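Local coordinates for protein lipolytic enzyme (Clostridium thermocellum, PDB 2VPT) that probably removes acetyl groups from xylan, as the catalytic domain of a cellulosomal family 3 carbohydrate esterase, at residues Ile145-Gln148 against Lys149-Gly153. Numbering follows the deposited sequence.
Sequences IVQQ and KANAG
Asn151 and Gln147, one turn apart on helix 142-151, are a worked example of an i to i+4 amide pair. The CB of Asn151 lies 3.4 Å from the backbone O of Gln147, and its CG comes closer still, beyond the oxygen that already accepts the backbone N of Asn151 at 2.9 Å. With CG set opposite the carbonyl carbon (chi1 -69°), the amide turns back toward the preceding turn. There it splits: ND2 packs against Gln147 CG at 3.8 Å, while OD1 takes a hydrogen bond from Gln147 NE2 at 2.7 Å. Asn151 OD1 lies in the amide plane of Gln147, whereas NE2 stands 41° out of the carbonyl plane of Asn151. Gln147 reaches the bond through a bend at chi2 (63°).

Elsewhere on the turn, Lys149 packs its CG on Ile145 O at 3.2 Å and sends NZ to Asp112 and Ser108, tying the helix to helix 104-117, while Val146 packs on strand 156-159. At the C-terminal end, Gly153, at positive phi, donates its N to Ala150 O at 3.0 Å, one of the two bonds back into the last turn that mark a Schellman motif. It closes a surface helix of the SGNH-hydrolase fold ahead of strand 156-159.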
ATOM      1  N   ILE A 145      29.914   3.578  -4.208  1.00 15.96           N
ATOM      2  CA  ILE A 145      29.325   4.893  -4.051  1.00 16.47           C
ATOM      3  C   ILE A 145      29.235   5.231  -2.561  1.00 16.58           C
ATOM      4  O   ILE A 145      29.594   6.324  -2.127  1.00 17.58           O
ATOM      5  CB  ILE A 145      27.911   4.969  -4.685  1.00 16.65           C
ATOM      6  CG1 ILE A 145      28.009   4.898  -6.215  1.00 16.87           C
ATOM      7  CG2 ILE A 145      27.199   6.228  -4.268  1.00 17.28           C
ATOM      8  CD1 ILE A 145      26.729   4.416  -6.864  1.00 17.96           C
ATOM      9  N   VAL A 146      28.743   4.281  -1.768  1.00 16.83           N
ATOM     10  CA  VAL A 146      28.607   4.531  -0.338  1.00 16.92           C
ATOM     11  C   VAL A 146      29.976   4.745   0.307  1.00 16.97           C
ATOM     12  O   VAL A 146      30.148   5.665   1.089  1.00 16.97           O
ATOM     13  CB  VAL A 146      27.839   3.399   0.358  1.00 16.54           C
ATOM     14  CG1 VAL A 146      27.901   3.576   1.872  1.00 17.59           C
ATOM     15  CG2 VAL A 146      26.377   3.368  -0.132  1.00 16.74           C
ATOM     16  N   GLN A 147      30.949   3.913  -0.063  1.00 17.80           N
ATOM     17  CA  GLN A 147      32.278   3.992   0.555  1.00 18.96           C
ATOM     18  C   GLN A 147      32.984   5.326   0.294  1.00 19.80           C
ATOM     19  O   GLN A 147      33.631   5.863   1.187  1.00 20.06           O
ATOM     20  CB  GLN A 147      33.147   2.827   0.113  1.00 19.43           C
ATOM     21  CG  GLN A 147      34.429   2.663   0.942  1.00 20.61           C
ATOM     22  CD  GLN A 147      34.148   2.351   2.402  1.00 24.01           C
ATOM     23  OE1 GLN A 147      33.477   1.364   2.726  1.00 25.81           O
ATOM     24  NE2 GLN A 147      34.648   3.197   3.289  1.00 26.01           N
ATOM     25  N   GLN A 148      32.832   5.852  -0.920  1.00 20.84           N
ATOM     26  CA  GLN A 148      33.351   7.178  -1.312  1.00 22.78           C
ATOM     27  C   GLN A 148      32.846   8.286  -0.373  1.00 22.57           C
ATOM     28  O   GLN A 148      33.608   9.133   0.080  1.00 23.48           O
ATOM     29  CB  GLN A 148      32.934   7.443  -2.772  1.00 23.02           C
ATOM     30  CG  GLN A 148      33.572   8.600  -3.551  1.00 25.39           C
ATOM     31  CD  GLN A 148      33.347   8.453  -5.070  1.00 26.25           C
ATOM     32  OE1 GLN A 148      33.021   7.365  -5.562  1.00 31.33           O
ATOM     33  NE2 GLN A 148      33.534   9.541  -5.812  1.00 30.13           N
ATOM     34  N   LYS A 149      31.554   8.245  -0.039  1.00 22.20           N
ATOM     35  CA  LYS A 149      30.938   9.272   0.797  1.00 22.92           C
ATOM     36  C   LYS A 149      31.364   9.085   2.254  1.00 22.31           C
ATOM     37  O   LYS A 149      31.629  10.053   2.966  1.00 21.83           O
ATOM     38  CB  LYS A 149      29.410   9.186   0.726  1.00 23.39           C
ATOM     39  CG  LYS A 149      28.801   9.092  -0.666  1.00 25.67           C
ATOM     40  CD  LYS A 149      28.450  10.428  -1.235  1.00 27.75           C
ATOM     41  CE  LYS A 149      27.827  10.271  -2.615  1.00 27.34           C
ATOM     42  NZ  LYS A 149      28.047  11.474  -3.434  1.00 27.27           N
ATOM     43  N   ALA A 150      31.418   7.832   2.693  1.00 22.36           N
ATOM     44  CA  ALA A 150      31.834   7.508   4.059  1.00 23.14           C
ATOM     45  C   ALA A 150      33.282   7.930   4.317  1.00 24.23           C
ATOM     46  O   ALA A 150      33.598   8.486   5.368  1.00 24.60           O
ATOM     47  CB  ALA A 150      31.666   6.033   4.316  1.00 22.71           C
ATOM     48  N   ASN A 151      34.154   7.666   3.351  1.00 25.27           N
ATOM     49  CA  ASN A 151      35.565   8.068   3.466  1.00 26.09           C
ATOM     50  C   ASN A 151      35.724   9.584   3.616  1.00 26.57           C
ATOM     51  O   ASN A 151      36.693  10.056   4.225  1.00 27.64           O
ATOM     52  CB  ASN A 151      36.368   7.562   2.259  1.00 26.09           C
ATOM     53  CG  ASN A 151      36.535   6.039   2.243  1.00 26.56           C
ATOM     54  OD1 ASN A 151      36.304   5.350   3.239  1.00 29.19           O
ATOM     55  ND2 ASN A 151      36.955   5.512   1.102  1.00 27.37           N
ATOM     56  N   ALA A 152      34.781  10.349   3.064  1.00 26.58           N
ATOM     57  CA  ALA A 152      34.775  11.815   3.183  1.00 26.60           C
ATOM     58  C   ALA A 152      34.228  12.336   4.517  1.00 26.47           C
ATOM     59  O   ALA A 152      34.301  13.540   4.794  1.00 27.55           O
ATOM     60  CB  ALA A 152      33.998  12.426   2.038  1.00 26.91           C
ATOM     61  N   GLY A 153      33.684  11.442   5.338  1.00 25.42           N
ATOM     62  CA  GLY A 153      33.207  11.808   6.666  1.00 24.67           C
ATOM     63  C   GLY A 153      31.692  11.802   6.818  1.00 23.75           C
ATOM     64  O   GLY A 153      31.184  12.158   7.876  1.00 24.65           O
TER